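Local structure of Poly(A) RNA polymerase GLD2 (Rattus norvegicus, 6LBK) at residues 247-250 with 255-258; 294-299 with 356-361; 75-80 with 110-115. The protein probably adds successive AMP units to the 3' ends of selected cytoplasmic mRNAs and a single nucleotide to certain microRNAs, using magnesium or manganese. The protein carries 1 engineered substitution. All coordinates share one frame; numbering follows the deposited sequence.

Contact 1: 247-250 with 255-258; sequences SLQK and SFST
L248 and F256 meet where the short helix 248-251 is followed after one residue by the weakly bonded helical turn 253-256, and they illustrate how one aromatic ring can pack back on the helix just before it. F256 provides more than half of the 151 Å² buried here. The two side chains pass at a slant: F256 CE2 lies 3.5 Å from L248 CB, and F256 CZ approaches L248 CD1 to 4.0 Å, so CE2 and CZ follow the leucine from its CB to one branch. In each residue CG lies opposite the carbonyl carbon and beside the backbone N (chi1 -73° in L248, -46° in F256), consistent with this meeting. The same ring passes the backbone of L248, with F256 CE2 3.7 Å from L248 O. Q249 takes part through its aliphatic portion, CG resting 4.2 Å from F256 CB, while its amide turns to a weak bond with P331 O. One ring face carries S255 CB over its centre. Were an alanine to stand in place of F256, L248 and S255 would probably lose the surface they pack against, opening a gap between the two short helices. T192 of helix 182-194 touches both L248 and F256. At the helix start, S247 OG accepts a weak N-cap bond from K250 N, 3.3 Å long though fairly straight at 158°.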
ATOM      1  N   SER A 247      14.971   6.671  -7.410  1.00 95.43           N
ATOM      2  CA  SER A 247      14.193   5.640  -8.087  1.00 96.08           C
ATOM      3  C   SER A 247      14.916   4.308  -7.949  1.00 98.51           C
ATOM      4  O   SER A 247      16.047   4.170  -8.422  1.00115.07           O
ATOM      5  CB  SER A 247      13.971   5.966  -9.559  1.00 92.96           C
ATOM      6  OG  SER A 247      13.344   4.864 -10.202  1.00 84.31           O
ATOM      7  N   LEU A 248      14.285   3.341  -7.270  1.00102.45           N
ATOM      8  CA  LEU A 248      14.924   2.036  -7.111  1.00 96.10           C
ATOM      9  C   LEU A 248      15.028   1.295  -8.445  1.00 95.20           C
ATOM     10  O   LEU A 248      16.029   0.620  -8.704  1.00 98.16           O
ATOM     11  CB  LEU A 248      14.165   1.185  -6.088  1.00 87.70           C
ATOM     12  CG  LEU A 248      14.257   1.518  -4.596  1.00 80.75           C
ATOM     13  CD1 LEU A 248      13.261   0.684  -3.813  1.00 73.08           C
ATOM     14  CD2 LEU A 248      15.668   1.318  -4.066  1.00 82.06           C
ATOM     15  N   GLN A 249      14.010   1.411  -9.303  1.00 95.77           N
ATOM     16  CA  GLN A 249      13.979   0.645 -10.549  1.00 97.88           C
ATOM     17  C   GLN A 249      14.942   1.198 -11.596  1.00110.70           C
ATOM     18  O   GLN A 249      15.395   0.457 -12.477  1.00106.49           O
ATOM     19  CB  GLN A 249      12.556   0.612 -11.095  1.00 88.65           C
ATOM     20  CG  GLN A 249      11.637  -0.273 -10.305  1.00 87.99           C
ATOM     21  CD  GLN A 249      10.201  -0.114 -10.723  1.00 83.87           C
ATOM     22  OE1 GLN A 249       9.539   0.854 -10.361  1.00 76.21           O
ATOM     23  NE2 GLN A 249       9.711  -1.065 -11.503  1.00 86.85           N
ATOM     24  N   LYS A 250      15.217   2.499 -11.555  1.00118.55           N
ATOM     25  CA  LYS A 250      16.229   3.070 -12.434  1.00128.11           C
ATOM     26  C   LYS A 250      17.646   2.738 -11.971  1.00126.26           C
ATOM     27  O   LYS A 250      18.511   2.438 -12.804  1.00131.54           O
ATOM     28  CB  LYS A 250      16.027   4.579 -12.549  1.00132.89           C
ATOM     29  CG  LYS A 250      14.790   4.973 -13.336  1.00138.68           C
ATOM     30  CD  LYS A 250      14.653   6.480 -13.381  1.00148.54           C
ATOM     31  CE  LYS A 250      13.690   6.927 -14.465  1.00155.79           C
ATOM     32  NZ  LYS A 250      13.546   8.415 -14.459  1.00159.31           N
ATOM     33  N   SER A 255      17.493  -5.850  -9.524  1.00108.95           N
ATOM     34  CA  SER A 255      16.877  -6.361  -8.311  1.00102.65           C
ATOM     35  C   SER A 255      15.354  -6.325  -8.393  1.00 96.23           C
ATOM     36  O   SER A 255      14.695  -6.966  -7.573  1.00 93.05           O
ATOM     37  CB  SER A 255      17.384  -5.582  -7.080  1.00101.35           C
ATOM     38  OG  SER A 255      18.812  -5.612  -6.978  1.00108.03           O
ATOM     39  N   PHE A 256      14.784  -5.615  -9.374  1.00 95.08           N
ATOM     40  CA  PHE A 256      13.336  -5.535  -9.532  1.00 89.92           C
ATOM     41  C   PHE A 256      12.873  -5.861 -10.957  1.00 92.54           C
ATOM     42  O   PHE A 256      11.697  -5.647 -11.272  1.00 92.92           O
ATOM     43  CB  PHE A 256      12.827  -4.143  -9.117  1.00 85.41           C
ATOM     44  CG  PHE A 256      13.409  -3.651  -7.819  1.00 83.94           C
ATOM     45  CD1 PHE A 256      13.041  -4.216  -6.616  1.00 81.02           C
ATOM     46  CD2 PHE A 256      14.332  -2.618  -7.804  1.00 86.21           C
ATOM     47  CE1 PHE A 256      13.592  -3.769  -5.426  1.00 81.04           C
ATOM     48  CE2 PHE A 256      14.877  -2.175  -6.617  1.00 85.52           C
ATOM     49  CZ  PHE A 256      14.508  -2.748  -5.430  1.00 82.74           C
ATOM     50  N   SER A 257      13.738  -6.418 -11.805  1.00100.98           N
ATOM     51  CA  SER A 257      13.355  -6.747 -13.177  1.00111.81           C
ATOM     52  C   SER A 257      12.250  -7.809 -13.217  1.00115.61           C
ATOM     53  O   SER A 257      12.133  -8.652 -12.323  1.00108.39           O
ATOM     54  CB  SER A 257      14.569  -7.241 -13.968  1.00113.08           C
ATOM     55  OG  SER A 257      14.193  -7.609 -15.282  1.00114.56           O
ATOM     56  N   THR A 258      11.423  -7.748 -14.270  1.00123.31           N
ATOM     57  CA  THR A 258      10.311  -8.677 -14.459  1.00119.14           C
ATOM     58  C   THR A 258      10.744 -10.107 -14.755  1.00128.23           C
ATOM     59  O   THR A 258       9.882 -10.990 -14.813  1.00131.12           O
ATOM     60  CB  THR A 258       9.396  -8.201 -15.594  1.00119.28           C
ATOM     61  OG1 THR A 258      10.117  -8.200 -16.835  1.00128.58           O
ATOM     62  CG2 THR A 258       8.882  -6.821 -15.321  1.00117.77           C
TER

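Contact 2: 294-299 with 356-361; sequences YATEFD and KSWQRL
W358 receives A295 and T296 at two points along its length, so that a small residue and a methyl group share one large side chain. The tryptophan contributes the largest share of the surface buried here, and the other two provide nearly all the rest. A295 sits at the base, its methyl CB 4.5 Å from W358 CB, the first carbon of the tryptophan side chain; here the backbones come nearest, with CA atoms of A295 and W358 7.3 Å apart. T296 works further out: its CG2 methyl comes within 4.4 Å of W358 CZ3, on the six-membered part of the indole, at a slant to the ring plane. With W358 CG anti to the backbone N (chi1 166°), the indole extends from its helix to where that methyl can reach it. The architecture is helix-on-helix packing, in which the end of helix 283-297, carrying a wider pi-type turn at 294-297, leans on helix 344-363. The first of these belongs to the PAP-associated region of the polymerase, and L288, L291 and K292 along it also touch W358, so the tryptophan side chain meets residues spread over more than one turn of that helix. F354 and L355 in turn touch A295. No hydrogen bond links the two segments. T296 OG1 instead bonds K292 O one turn back in its own helix; its chi1 of 74° puts the hydroxyl on that side of the residue and directs the methyl to W358.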
ATOM      1  N   TYR A 294      -0.090  18.130  -2.460  1.00 63.48           N
ATOM      2  CA  TYR A 294      -1.245  17.642  -3.179  1.00 63.21           C
ATOM      3  C   TYR A 294      -2.446  18.568  -3.031  1.00 64.67           C
ATOM      4  O   TYR A 294      -3.311  18.572  -3.908  1.00 71.65           O
ATOM      5  CB  TYR A 294      -1.549  16.212  -2.712  1.00 71.65           C
ATOM      6  CG  TYR A 294      -0.558  15.167  -3.224  1.00 65.99           C
ATOM      7  CD1 TYR A 294      -0.422  14.907  -4.578  1.00 64.86           C
ATOM      8  CD2 TYR A 294       0.217  14.413  -2.339  1.00 67.21           C
ATOM      9  CE1 TYR A 294       0.469  13.939  -5.048  1.00 66.24           C
ATOM     10  CE2 TYR A 294       1.112  13.441  -2.803  1.00 55.77           C
ATOM     11  CZ  TYR A 294       1.223  13.207  -4.152  1.00 58.59           C
ATOM     12  OH  TYR A 294       2.123  12.277  -4.603  1.00 58.02           O
ATOM     13  N   ALA A 295      -2.515  19.374  -1.960  1.00 82.40           N
ATOM     14  CA  ALA A 295      -3.594  20.350  -1.826  1.00 83.39           C
ATOM     15  C   ALA A 295      -3.448  21.522  -2.788  1.00 82.67           C
ATOM     16  O   ALA A 295      -4.455  22.125  -3.172  1.00 92.59           O
ATOM     17  CB  ALA A 295      -3.662  20.868  -0.390  1.00 88.32           C
ATOM     18  N   THR A 296      -2.234  21.886  -3.154  1.00 76.30           N
ATOM     19  CA  THR A 296      -2.046  23.150  -3.863  1.00 79.40           C
ATOM     20  C   THR A 296      -1.258  23.049  -5.161  1.00 85.01           C
ATOM     21  O   THR A 296      -1.540  23.805  -6.086  1.00 94.10           O
ATOM     22  CB  THR A 296      -1.335  24.153  -2.940  1.00 82.72           C
ATOM     23  OG1 THR A 296       0.050  23.803  -2.812  1.00 81.54           O
ATOM     24  CG2 THR A 296      -1.999  24.201  -1.569  1.00 79.82           C
ATOM     25  N   GLU A 297      -0.240  22.190  -5.235  1.00101.73           N
ATOM     26  CA  GLU A 297       0.704  22.252  -6.350  1.00111.29           C
ATOM     27  C   GLU A 297       0.499  21.205  -7.437  1.00102.69           C
ATOM     28  O   GLU A 297       0.849  21.469  -8.591  1.00111.50           O
ATOM     29  CB  GLU A 297       2.144  22.151  -5.845  1.00124.81           C
ATOM     30  CG  GLU A 297       2.923  23.435  -6.074  1.00142.39           C
ATOM     31  CD  GLU A 297       4.327  23.388  -5.514  1.00151.03           C
ATOM     32  OE1 GLU A 297       4.794  22.268  -5.177  1.00146.95           O
ATOM     33  OE2 GLU A 297       4.961  24.474  -5.424  1.00157.40           O
ATOM     34  N   PHE A 298      -0.052  20.037  -7.123  1.00 85.60           N
ATOM     35  CA  PHE A 298      -0.056  18.920  -8.064  1.00 84.04           C
ATOM     36  C   PHE A 298      -1.311  18.944  -8.920  1.00 85.53           C
ATOM     37  O   PHE A 298      -2.426  18.784  -8.405  1.00 78.17           O
ATOM     38  CB  PHE A 298       0.033  17.572  -7.346  1.00 75.15           C
ATOM     39  CG  PHE A 298      -0.133  16.374  -8.270  1.00 72.30           C
ATOM     40  CD1 PHE A 298       0.863  16.019  -9.163  1.00 74.25           C
ATOM     41  CD2 PHE A 298      -1.290  15.609  -8.247  1.00 72.90           C
ATOM     42  CE1 PHE A 298       0.713  14.929 -10.009  1.00 74.84           C
ATOM     43  CE2 PHE A 298      -1.442  14.503  -9.097  1.00 73.66           C
ATOM     44  CZ  PHE A 298      -0.439  14.170  -9.971  1.00 72.23           C
ATOM     45  N   ASP A 299      -1.108  19.016 -10.234  1.00 90.17           N
ATOM     46  CA  ASP A 299      -2.182  19.162 -11.215  1.00 99.53           C
ATOM     47  C   ASP A 299      -2.723  17.780 -11.606  1.00 97.56           C
ATOM     48  O   ASP A 299      -2.212  17.109 -12.511  1.00 96.67           O
ATOM     49  CB  ASP A 299      -1.677  19.946 -12.419  1.00 96.83           C
ATOM     50  CG  ASP A 299      -2.784  20.349 -13.355  1.00101.65           C
ATOM     51  OD1 ASP A 299      -3.962  20.128 -12.998  1.00 98.09           O
ATOM     52  OD2 ASP A 299      -2.479  20.913 -14.435  1.00111.34           O
ATOM     53  N   LYS A 356      -8.098  21.290   3.493  1.00 77.61           N
ATOM     54  CA  LYS A 356      -8.503  21.519   4.875  1.00 81.85           C
ATOM     55  C   LYS A 356      -7.475  20.991   5.873  1.00 78.14           C
ATOM     56  O   LYS A 356      -7.147  21.674   6.856  1.00 81.11           O
ATOM     57  CB  LYS A 356      -9.863  20.861   5.116  1.00 88.16           C
ATOM     58  CG  LYS A 356     -10.195  20.675   6.585  1.00103.87           C
ATOM     59  CD  LYS A 356     -11.585  20.099   6.806  1.00114.56           C
ATOM     60  CE  LYS A 356     -11.677  19.397   8.167  1.00116.29           C
ATOM     61  NZ  LYS A 356     -10.986  18.070   8.192  1.00103.69           N
ATOM     62  N   SER A 357      -6.988  19.755   5.675  1.00 72.30           N
ATOM     63  CA  SER A 357      -6.033  19.208   6.629  1.00 74.46           C
ATOM     64  C   SER A 357      -4.726  19.984   6.595  1.00 69.58           C
ATOM     65  O   SER A 357      -4.138  20.247   7.656  1.00 68.32           O
ATOM     66  CB  SER A 357      -5.803  17.709   6.382  1.00 63.97           C
ATOM     67  OG  SER A 357      -6.990  16.982   6.642  1.00 66.53           O
ATOM     68  N   TRP A 358      -4.258  20.377   5.404  1.00 65.00           N
ATOM     69  CA  TRP A 358      -3.080  21.231   5.375  1.00 64.21           C
ATOM     70  C   TRP A 358      -3.335  22.544   6.120  1.00 74.11           C
ATOM     71  O   TRP A 358      -2.431  23.045   6.800  1.00 75.40           O
ATOM     72  CB  TRP A 358      -2.614  21.502   3.938  1.00 65.03           C
ATOM     73  CG  TRP A 358      -1.608  22.648   3.895  1.00 67.66           C
ATOM     74  CD1 TRP A 358      -0.313  22.624   4.348  1.00 63.05           C
ATOM     75  CD2 TRP A 358      -1.826  23.965   3.383  1.00 71.29           C
ATOM     76  NE1 TRP A 358       0.281  23.846   4.151  1.00 74.52           N
ATOM     77  CE2 TRP A 358      -0.625  24.689   3.561  1.00 77.03           C
ATOM     78  CE3 TRP A 358      -2.917  24.606   2.789  1.00 93.74           C
ATOM     79  CZ2 TRP A 358      -0.490  26.031   3.173  1.00 80.48           C
ATOM     80  CZ3 TRP A 358      -2.784  25.956   2.410  1.00 98.07           C
ATOM     81  CH2 TRP A 358      -1.579  26.646   2.609  1.00 88.42           C
ATOM     82  N   GLN A 359      -4.569  23.060   6.089  1.00 76.14           N
ATOM     83  CA  GLN A 359      -4.854  24.321   6.783  1.00 83.22           C
ATOM     84  C   GLN A 359      -4.834  24.160   8.309  1.00 86.88           C
ATOM     85  O   GLN A 359      -4.124  24.900   9.019  1.00 88.42           O
ATOM     86  CB  GLN A 359      -6.204  24.903   6.323  1.00 89.02           C
ATOM     87  CG  GLN A 359      -6.102  25.907   5.192  1.00 90.70           C
ATOM     88  CD  GLN A 359      -7.414  26.652   4.943  1.00 99.42           C
ATOM     89  OE1 GLN A 359      -8.395  26.079   4.465  1.00104.83           O
ATOM     90  NE2 GLN A 359      -7.448  27.922   5.317  1.00104.67           N
ATOM     91  N   ARG A 360      -5.601  23.186   8.828  1.00 87.37           N
ATOM     92  CA  ARG A 360      -5.642  22.971  10.274  1.00 88.69           C
ATOM     93  C   ARG A 360      -4.261  22.632  10.813  1.00 84.44           C
ATOM     94  O   ARG A 360      -3.886  23.083  11.899  1.00 88.11           O
ATOM     95  CB  ARG A 360      -6.614  21.854  10.682  1.00 88.85           C
ATOM     96  CG  ARG A 360      -8.101  22.067  10.438  1.00 94.25           C
ATOM     97  CD  ARG A 360      -8.934  20.824  10.836  1.00 93.96           C
ATOM     98  NE  ARG A 360     -10.058  21.208  11.705  1.00110.47           N
ATOM     99  CZ  ARG A 360     -10.124  21.003  13.024  1.00113.04           C
ATOM    100  NH1 ARG A 360      -9.139  20.378  13.659  1.00116.06           N
ATOM    101  NH2 ARG A 360     -11.193  21.402  13.710  1.00113.64           N
ATOM    102  N   LEU A 361      -3.485  21.836  10.071  1.00 84.28           N
ATOM    103  CA  LEU A 361      -2.151  21.468  10.539  1.00 82.18           C
ATOM    104  C   LEU A 361      -1.200  22.662  10.493  1.00 74.97           C
ATOM    105  O   LEU A 361      -0.397  22.854  11.412  1.00 76.14           O
ATOM    106  CB  LEU A 361      -1.611  20.287   9.719  1.00 65.90           C
ATOM    107  CG  LEU A 361      -0.553  19.493  10.481  1.00 68.96           C
ATOM    108  CD1 LEU A 361      -1.113  18.984  11.824  1.00 70.64           C
ATOM    109  CD2 LEU A 361      -0.019  18.349   9.661  1.00 65.19           C
TER

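Contact 3: 75-80 with 110-115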
ATOM      1  N   LEU A  75       1.707 -18.010   9.821  1.00 56.81           N
ATOM      2  CA  LEU A  75       1.190 -19.325  10.193  1.00 60.19           C
ATOM      3  C   LEU A  75      -0.095 -19.622   9.445  1.00 60.55           C
ATOM      4  O   LEU A  75      -0.312 -20.753   8.977  1.00 56.02           O
ATOM      5  CB  LEU A  75       0.933 -19.376  11.695  1.00 51.72           C
ATOM      6  CG  LEU A  75       2.171 -19.276  12.545  1.00 52.98           C
ATOM      7  CD1 LEU A  75       1.788 -19.112  14.014  1.00 53.31           C
ATOM      8  CD2 LEU A  75       2.984 -20.533  12.289  1.00 54.26           C
ATOM      9  N   CYS A  76      -0.940 -18.601   9.275  1.00 62.92           N
ATOM     10  CA  CYS A  76      -2.143 -18.796   8.479  1.00 56.88           C
ATOM     11  C   CYS A  76      -1.818 -19.035   7.000  1.00 64.03           C
ATOM     12  O   CYS A  76      -2.444 -19.888   6.354  1.00 65.52           O
ATOM     13  CB  CYS A  76      -3.067 -17.604   8.664  1.00 43.68           C
ATOM     14  SG  CYS A  76      -4.579 -17.813   7.741  1.00 58.45           S
ATOM     15  N   ARG A  77      -0.833 -18.302   6.452  1.00 57.98           N
ATOM     16  CA  ARG A  77      -0.431 -18.472   5.055  1.00 45.09           C
ATOM     17  C   ARG A  77       0.095 -19.880   4.791  1.00 54.16           C
ATOM     18  O   ARG A  77      -0.297 -20.533   3.814  1.00 54.70           O
ATOM     19  CB  ARG A  77       0.651 -17.458   4.681  1.00 43.49           C
ATOM     20  CG  ARG A  77       1.054 -17.574   3.222  1.00 44.30           C
ATOM     21  CD  ARG A  77       2.495 -17.242   2.949  1.00 45.43           C
ATOM     22  NE  ARG A  77       3.418 -18.086   3.693  1.00 51.01           N
ATOM     23  CZ  ARG A  77       3.725 -19.325   3.330  1.00 53.69           C
ATOM     24  NH1 ARG A  77       3.154 -19.846   2.247  1.00 60.56           N
ATOM     25  NH2 ARG A  77       4.592 -20.039   4.035  1.00 49.02           N
ATOM     26  N   ALA A  78       1.001 -20.360   5.643  1.00 50.62           N
ATOM     27  CA  ALA A  78       1.533 -21.709   5.475  1.00 49.90           C
ATOM     28  C   ALA A  78       0.449 -22.781   5.627  1.00 59.21           C
ATOM     29  O   ALA A  78       0.399 -23.732   4.828  1.00 65.11           O
ATOM     30  CB  ALA A  78       2.657 -21.933   6.472  1.00 47.39           C
ATOM     31  N   GLN A  79      -0.450 -22.641   6.621  1.00 54.40           N
ATOM     32  CA  GLN A  79      -1.508 -23.650   6.777  1.00 53.54           C
ATOM     33  C   GLN A  79      -2.436 -23.656   5.577  1.00 53.73           C
ATOM     34  O   GLN A  79      -2.853 -24.713   5.106  1.00 63.32           O
ATOM     35  CB  GLN A  79      -2.323 -23.427   8.059  1.00 49.29           C
ATOM     36  CG  GLN A  79      -3.572 -24.300   8.177  1.00 48.63           C
ATOM     37  CD  GLN A  79      -3.252 -25.806   8.347  1.00 57.70           C
ATOM     38  OE1 GLN A  79      -2.210 -26.181   8.883  1.00 61.03           O
ATOM     39  NE2 GLN A  79      -4.165 -26.658   7.915  1.00 51.39           N
ATOM     40  N   LEU A  80      -2.769 -22.488   5.062  1.00 66.80           N
ATOM     41  CA  LEU A  80      -3.657 -22.455   3.919  1.00 60.10           C
ATOM     42  C   LEU A  80      -2.965 -22.968   2.663  1.00 55.31           C
ATOM     43  O   LEU A  80      -3.609 -23.593   1.824  1.00 60.68           O
ATOM     44  CB  LEU A  80      -4.206 -21.045   3.730  1.00 53.57           C
ATOM     45  CG  LEU A  80      -5.257 -20.708   4.787  1.00 62.96           C
ATOM     46  CD1 LEU A  80      -5.940 -19.395   4.443  1.00 54.23           C
ATOM     47  CD2 LEU A  80      -6.299 -21.829   4.935  1.00 55.49           C
ATOM     48  N   GLY A 110      -4.562  -9.126   5.883  1.00 74.70           N
ATOM     49  CA  GLY A 110      -3.604  -9.942   5.161  1.00 65.88           C
ATOM     50  C   GLY A 110      -4.053 -10.032   3.716  1.00 54.93           C
ATOM     51  O   GLY A 110      -5.244 -10.090   3.437  1.00 53.17           O
ATOM     52  N   ASP A 111      -3.080  -9.997   2.809  1.00 58.68           N
ATOM     53  CA  ASP A 111      -3.293 -10.185   1.381  1.00 50.05           C
ATOM     54  C   ASP A 111      -2.483 -11.401   0.956  1.00 56.79           C
ATOM     55  O   ASP A 111      -1.289 -11.500   1.260  1.00 57.02           O
ATOM     56  CB  ASP A 111      -2.856  -8.953   0.578  1.00 73.70           C
ATOM     57  CG  ASP A 111      -3.785  -7.748   0.769  1.00 98.54           C
ATOM     58  OD1 ASP A 111      -4.892  -7.725   0.159  1.00100.58           O
ATOM     59  OD2 ASP A 111      -3.397  -6.814   1.527  1.00113.64           O
ATOM     60  N   LEU A 112      -3.136 -12.318   0.249  1.00 42.94           N
ATOM     61  CA  LEU A 112      -2.552 -13.562  -0.193  1.00 45.63           C
ATOM     62  C   LEU A 112      -2.709 -13.653  -1.701  1.00 53.21           C
ATOM     63  O   LEU A 112      -3.749 -13.286  -2.268  1.00 44.36           O
ATOM     64  CB  LEU A 112      -3.223 -14.784   0.497  1.00 44.59           C
ATOM     65  CG  LEU A 112      -3.225 -14.728   2.018  1.00 43.30           C
ATOM     66  CD1 LEU A 112      -4.269 -15.666   2.630  1.00 44.33           C
ATOM     67  CD2 LEU A 112      -1.855 -15.085   2.526  1.00 43.16           C
ATOM     68  N   CYS A 113      -1.687 -14.189  -2.337  1.00 53.41           N
ATOM     69  CA  CYS A 113      -1.673 -14.343  -3.772  1.00 49.22           C
ATOM     70  C   CYS A 113      -1.391 -15.813  -4.061  1.00 59.21           C
ATOM     71  O   CYS A 113      -0.314 -16.323  -3.713  1.00 55.87           O
ATOM     72  CB  CYS A 113      -0.624 -13.437  -4.373  1.00 46.13           C
ATOM     73  SG  CYS A 113      -0.511 -13.721  -6.065  1.00 59.99           S
ATOM     74  N   LEU A 114      -2.355 -16.476  -4.684  1.00 55.94           N
ATOM     75  CA  LEU A 114      -2.225 -17.913  -5.001  1.00 57.11           C
ATOM     76  C   LEU A 114      -1.633 -18.048  -6.393  1.00 58.83           C
ATOM     77  O   LEU A 114      -2.188 -17.506  -7.306  1.00 60.85           O
ATOM     78  CB  LEU A 114      -3.606 -18.549  -4.895  1.00 53.28           C
ATOM     79  CG  LEU A 114      -3.679 -20.038  -5.183  1.00 64.60           C
ATOM     80  CD1 LEU A 114      -2.826 -20.817  -4.212  1.00 65.85           C
ATOM     81  CD2 LEU A 114      -5.108 -20.515  -5.117  1.00 64.27           C
ATOM     82  N   VAL A 115      -0.499 -18.724  -6.491  1.00 58.96           N
ATOM     83  CA  VAL A 115       0.171 -18.934  -7.797  1.00 64.76           C
ATOM     84  C   VAL A 115      -0.073 -20.370  -8.230  1.00 71.28           C
ATOM     85  O   VAL A 115       0.400 -21.281  -7.561  1.00 77.51           O
ATOM     86  CB  VAL A 115       1.671 -18.684  -7.671  1.00 63.02           C
ATOM     87  CG1 VAL A 115       2.281 -18.473  -9.031  1.00 63.11           C
ATOM     88  CG2 VAL A 115       1.920 -17.483  -6.796  1.00 69.54           C
TER
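R77 brings the flat group of this contact, a guanidinium, yet neither face nor edge of it rests on L112. The arginine meets the leucine with its aliphatic stem alone: R77 CG is 3.9 Å from L112 CD2, and R77 CB lies 4.1 Å from the same methyl. The planar end is carried elsewhere, because the chain bends at chi2 and chi3 (59°). There NH2 of R77 forms a salt bridge with E74, and NH1 donates to L93 O of strand 91-96, so the charge is paired on its own helix while the guanidinium also ties that helix to a neighbouring strand. L80, one turn on, supplies the second approach to the leucine, with L80 CD1 4.5 Å from L112 CD1. One branch of L112 thus faces the arginine stem and the other faces L80; its CG, opposite the carbonyl carbon (chi1 -55°), spreads the two methyls beneath the helix. The setting is the palm of a nucleotidyltransferase, where helix 67-85 covers a mixed five-stranded sheet. F174 on the adjacent strand 172-178 and F165 on strand 162-167 beyond it also touch L112 and add to its apolar surroundings. D111, the preceding residue on strand 110-116, points its CB to the other side of the sheet; by similarity it binds catalytic magnesium. The strand therefore presents a probable metal ligand on one side and a hydrophobic residue on the other. No hydrogen bond joins the segments, and the close meetings between them are all carbon to carbon. Such chemistry suggests that, between these two segments, packing and the exclusion of water probably matter more than directional bonds.

In the fold
The three contacts follow one another along the chain, contact 3 first, and none touches another. Contact 3 is the one bound up with the active site: it contains D111, and the side chain of L112 lies about 9 Å from that of D109, both aspartates being magnesium ligands by similarity. Contact 1 has its centre about 26 Å from that of contact 3, with nearest atoms about 12 Å apart. Contact 2 lies farther off, its centre about 39 Å from that of contact 3, on the opposite side of the chain's centre. Contacts 1 and 2 have centres about 31 Å apart, and both lie away from the metal site: contact 1 joins 248-251 with 253-256, contact 2 joins 283-297 with 344-363.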